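Side-chain contacts in bifunctional GH43-CE protein (Bacteroides eggerthii, PDB 6MLY), which is thought to help degrade complex arabinoxylans, joining a GH43 glycosidase, probably a xylan 1,4-beta-xylosidase, to a carbohydrate esterase in one chain: residues A[315-318]-A[319-323]; A[338-341]-A[342-345]. One frame throughout, in Å; residues are numbered along the deposited sequence.

Contact 1: A[315-318]-A[319-323]; sequences ASDD and FNRKK
Asp317 and Arg321 form a salt bridge four residues apart along one loop. The guanidinium meets the carboxylate end-on, NH1 to OD1 at 2.7 Å and NH2 to OD2 at 2.7 Å, each on the syn side. The two planes are nearly parallel, 7° apart, but stepped, each oxygen lying somewhat out of the guanidinium plane, and the paired bonds keep both flat groups from turning. The Asp317 side chain leaves the backbone with CG opposite its own N (chi1 -153°), and OD1 also accepts Phe319 N at 3.2 Å from above the carboxylate plane, an Asx turn. The next residue repeats the pattern, Asp318 OD1 receiving Asn320 N at 3.1 Å, again from well out of the plane. Arg321 NH1 makes a further bond to Asn320 O (3.1 Å), which ties the guanidinium to the backbone beside it. Asp318 OD1 lies 4.2 Å from Arg321 NH1, beyond a salt bridge but close enough that its charge would probably add to the attraction. Apolar contact comes from Phe319, whose ring takes Asp317 CB over the centre of one face in a CH-pi contact. Asp317 OD2 also accepts Trp332 NE1, and Arg321 NE bonds to Ala327 O. The backbone of Asp317 pairs with Phe508 on strand 502-511, so this loop, leading to strand 333-335, lies against the beta sandwich.

Contact 2: A[338-341]-A[342-345]; sequences PDNA and LWSL
A type I beta turn from Asp339 to Leu342 reverses the chain ahead of the short strand 343-344, its closing bond running from Leu342 N to Asp339 O at 3.1 Å. Asp339 OD1 adds a weak bond to Ala341 N, an Asx turn within the beta turn, while Leu342 CD1 packs against the same carboxylate, 3.6 Å from Asp339 CG. Beyond the turn, Trp343 swings back alongside Asn340. Its CG stands between the backbone N and the carbonyl carbon (chi1 68°), which sets the pyrrole edge beside Asn340. There NE1 donates to Asn340 OD1 at 3.0 Å, a nearly straight bond (167°) with the oxygen in the ring plane. The amide is turned steeply, 78°, against the indole. A water donates to both Ala341 O and Trp343 O, bridging the last part of the turn and the residue after it. Replacing Trp343 by an alanine is likely to leave Asn340 OD1 without this donor and open a gap beside Trp334, whose ring meets the indole. The arrangement is that of a tight turn feeding an edge strand of a concanavalin A-like beta sandwich, where Leu342 and Ser344 bond through their backbones to strand 352-355.

From the N terminus, contact 1 comes first, bracing the extended loop 315-323 by side-chain bonds ahead of strand 333-335, which belongs to the eight-stranded antiparallel sheet. Contact 2 then closes the turn between that strand and 343-344, at the edge of the seven-stranded sheet. The two are in series, neither nesting nor crossing, with centres about 16 Å apart. They nevertheless touch where the chain leaves contact 2: Leu345 CD2 lies 3.8 Å from Phe319 CD1, and Leu345 CD1 packs near Arg321 NE. Through Leu345, which follows strand 343-344, the loop of contact 1 is joined to the end of the seven-stranded sheet's edge strand.

Contact 1: A[315-318]-A[319-323]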
loop_
_atom_site.group_PDB
_atom_site.type_symbol
_atom_site.label_atom_id
_atom_site.label_comp_id
_atom_site.label_asym_id
_atom_site.label_seq_id
_atom_site.Cartn_x
_atom_site.Cartn_y
_atom_site.Cartn_z
ATOM N N ALA A 315 10.932 -1.645 -15.411
ATOM C CA ALA A 315 11.648 -2.873 -15.738
ATOM C C ALA A 315 12.469 -3.344 -14.531
ATOM O O ALA A 315 12.861 -2.533 -13.688
ATOM C CB ALA A 315 12.517 -2.643 -16.946
ATOM N N SER A 316 12.704 -4.664 -14.458
ATOM C CA SER A 316 13.639 -5.271 -13.500
ATOM C C SER A 316 15.068 -4.875 -13.885
ATOM O O SER A 316 15.312 -4.540 -15.047
ATOM C CB SER A 316 13.496 -6.776 -13.465
ATOM O OG SER A 316 12.178 -7.160 -13.102
ATOM N N ASP A 317 15.991 -4.917 -12.916
ATOM C CA ASP A 317 17.402 -4.610 -13.152
ATOM C C ASP A 317 18.275 -5.558 -12.328
ATOM O O ASP A 317 18.217 -5.548 -11.105
ATOM C CB ASP A 317 17.736 -3.154 -12.806
ATOM C CG ASP A 317 18.914 -2.571 -13.578
ATOM O OD1 ASP A 317 19.650 -3.348 -14.226
ATOM O OD2 ASP A 317 19.084 -1.337 -13.534
ATOM N N ASP A 318 19.095 -6.353 -13.024
ATOM C CA ASP A 318 20.020 -7.299 -12.401
ATOM C C ASP A 318 21.304 -6.571 -11.971
ATOM O O ASP A 318 22.185 -7.176 -11.347
ATOM C CB ASP A 318 20.317 -8.477 -13.339
ATOM C CG ASP A 318 21.003 -8.110 -14.647
ATOM O OD1 ASP A 318 21.119 -6.905 -14.938
ATOM O OD2 ASP A 318 21.416 -9.037 -15.372
ATOM N N PHE A 319 21.402 -5.282 -12.326
ATOM C CA PHE A 319 22.540 -4.399 -12.031
ATOM C C PHE A 319 23.830 -4.978 -12.631
ATOM O O PHE A 319 24.923 -4.789 -12.088
ATOM C CB PHE A 319 22.616 -4.107 -10.530
ATOM C CG PHE A 319 21.485 -3.247 -10.021
ATOM C CD1 PHE A 319 21.300 -1.962 -10.506
ATOM C CD2 PHE A 319 20.599 -3.720 -9.066
ATOM C CE1 PHE A 319 20.257 -1.171 -10.048
ATOM C CE2 PHE A 319 19.557 -2.927 -8.605
ATOM C CZ PHE A 319 19.391 -1.654 -9.095
ATOM N N ASN A 320 23.674 -5.649 -13.780
ATOM C CA ASN A 320 24.760 -6.140 -14.617
ATOM C C ASN A 320 24.797 -5.302 -15.890
ATOM O O ASN A 320 23.756 -5.092 -16.512
ATOM C CB ASN A 320 24.571 -7.597 -15.045
ATOM C CG ASN A 320 25.490 -8.570 -14.345
ATOM O OD1 ASN A 320 26.674 -8.295 -14.153
ATOM N ND2 ASN A 320 24.952 -9.726 -14.005
ATOM N N ARG A 321 26.004 -4.877 -16.273
ATOM C CA ARG A 321 26.208 -3.985 -17.386
ATOM C C ARG A 321 27.269 -4.587 -18.313
ATOM O O ARG A 321 28.339 -4.989 -17.854
ATOM C CB ARG A 321 26.609 -2.600 -16.867
ATOM C CG ARG A 321 25.573 -1.942 -15.964
ATOM C CD ARG A 321 24.220 -1.738 -16.629
ATOM N NE ARG A 321 23.286 -1.000 -15.783
ATOM C CZ ARG A 321 22.362 -1.549 -14.994
ATOM N NH1 ARG A 321 22.169 -2.858 -14.995
ATOM N NH2 ARG A 321 21.635 -0.781 -14.201
ATOM N N LYS A 322 26.928 -4.665 -19.608
ATOM C CA LYS A 322 27.862 -4.965 -20.697
ATOM C C LYS A 322 28.710 -3.714 -20.975
ATOM O O LYS A 322 28.531 -2.681 -20.329
ATOM C CB LYS A 322 27.093 -5.403 -21.951
ATOM C CG LYS A 322 26.316 -4.297 -22.666
ATOM C CD LYS A 322 26.581 -4.196 -24.163
ATOM C CE LYS A 322 26.045 -2.915 -24.773
ATOM N NZ LYS A 322 26.648 -2.628 -26.097
ATOM N N LYS A 323 29.606 -3.811 -21.963
ATOM C CA LYS A 323 30.519 -2.722 -22.333
ATOM C C LYS A 323 29.739 -1.563 -22.970
ATOM O O LYS A 323 29.082 -1.735 -24.001
ATOM C CB LYS A 323 31.588 -3.243 -23.299
ATOM C CG LYS A 323 32.725 -2.276 -23.609
ATOM C CD LYS A 323 33.486 -1.817 -22.377
ATOM C CE LYS A 323 34.977 -2.053 -22.472
ATOM N NZ LYS A 323 35.313 -3.492 -22.366
#

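Contact 2: A[338-341]-A[342-345]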
loop_
_atom_site.group_PDB
_atom_site.type_symbol
_atom_site.label_atom_id
_atom_site.label_comp_id
_atom_site.label_asym_id
_atom_site.label_seq_id
_atom_site.Cartn_x
_atom_site.Cartn_y
_atom_site.Cartn_z
ATOM N N PRO A 338 20.581 13.632 -7.430
ATOM C CA PRO A 338 21.413 12.606 -6.807
ATOM C C PRO A 338 22.794 13.163 -6.437
ATOM O O PRO A 338 23.255 14.110 -7.072
ATOM C CB PRO A 338 21.538 11.532 -7.899
ATOM C CG PRO A 338 21.376 12.296 -9.192
ATOM C CD PRO A 338 20.391 13.400 -8.871
ATOM N N ASP A 339 23.413 12.582 -5.404
ATOM C CA ASP A 339 24.834 12.750 -5.144
ATOM C C ASP A 339 25.559 11.600 -5.854
ATOM O O ASP A 339 25.599 10.485 -5.352
ATOM C CB ASP A 339 25.110 12.816 -3.640
ATOM C CG ASP A 339 26.555 13.109 -3.271
ATOM O OD1 ASP A 339 27.400 13.144 -4.185
ATOM O OD2 ASP A 339 26.824 13.293 -2.062
ATOM N N ASN A 340 26.121 11.892 -7.034
ATOM C CA ASN A 340 26.637 10.875 -7.956
ATOM C C ASN A 340 27.967 10.297 -7.448
ATOM O O ASN A 340 28.467 9.327 -8.018
ATOM C CB ASN A 340 26.774 11.422 -9.379
ATOM C CG ASN A 340 25.439 11.684 -10.048
ATOM O OD1 ASN A 340 24.477 10.955 -9.829
ATOM N ND2 ASN A 340 25.372 12.716 -10.878
ATOM N N ALA A 341 28.526 10.885 -6.383
ATOM C CA ALA A 341 29.722 10.361 -5.715
ATOM C C ALA A 341 29.399 9.079 -4.937
ATOM O O ALA A 341 30.245 8.199 -4.851
ATOM C CB ALA A 341 30.304 11.407 -4.796
ATOM N N LEU A 342 28.173 8.983 -4.403
ATOM C CA LEU A 342 27.834 8.044 -3.318
ATOM C C LEU A 342 27.089 6.794 -3.813
ATOM O O LEU A 342 26.718 5.966 -3.001
ATOM C CB LEU A 342 26.993 8.792 -2.281
ATOM C CG LEU A 342 27.737 9.864 -1.486
ATOM C CD1 LEU A 342 26.765 10.689 -0.660
ATOM C CD2 LEU A 342 28.804 9.247 -0.593
ATOM N N TRP A 343 26.856 6.657 -5.122
ATOM C CA TRP A 343 26.392 5.382 -5.685
ATOM C C TRP A 343 27.404 4.900 -6.725
ATOM O O TRP A 343 28.220 5.681 -7.205
ATOM C CB TRP A 343 24.973 5.485 -6.264
ATOM C CG TRP A 343 24.828 6.340 -7.488
ATOM C CD1 TRP A 343 24.615 7.687 -7.524
ATOM C CD2 TRP A 343 24.833 5.902 -8.859
ATOM N NE1 TRP A 343 24.508 8.120 -8.817
ATOM C CE2 TRP A 343 24.644 7.051 -9.662
ATOM C CE3 TRP A 343 24.991 4.662 -9.491
ATOM C CZ2 TRP A 343 24.603 6.995 -11.056
ATOM C CZ3 TRP A 343 24.952 4.609 -10.870
ATOM C CH2 TRP A 343 24.763 5.760 -11.641
ATOM N N SER A 344 27.352 3.603 -7.041
ATOM C CA SER A 344 28.295 2.997 -7.969
ATOM C C SER A 344 27.789 1.626 -8.431
ATOM O O SER A 344 27.014 0.981 -7.730
ATOM C CB SER A 344 29.659 2.888 -7.344
ATOM O OG SER A 344 30.570 2.270 -8.240
ATOM N N LEU A 345 28.241 1.211 -9.620
ATOM C CA LEU A 345 27.966 -0.120 -10.172
ATOM C C LEU A 345 29.265 -0.884 -10.461
ATOM O O LEU A 345 29.200 -2.012 -10.933
ATOM C CB LEU A 345 27.146 0.025 -11.458
ATOM C CG LEU A 345 25.685 0.426 -11.273
ATOM C CD1 LEU A 345 25.055 0.789 -12.608
ATOM C CD2 LEU A 345 24.891 -0.682 -10.598
HETATM O O HOH W 1 31.068 6.312 -7.113
#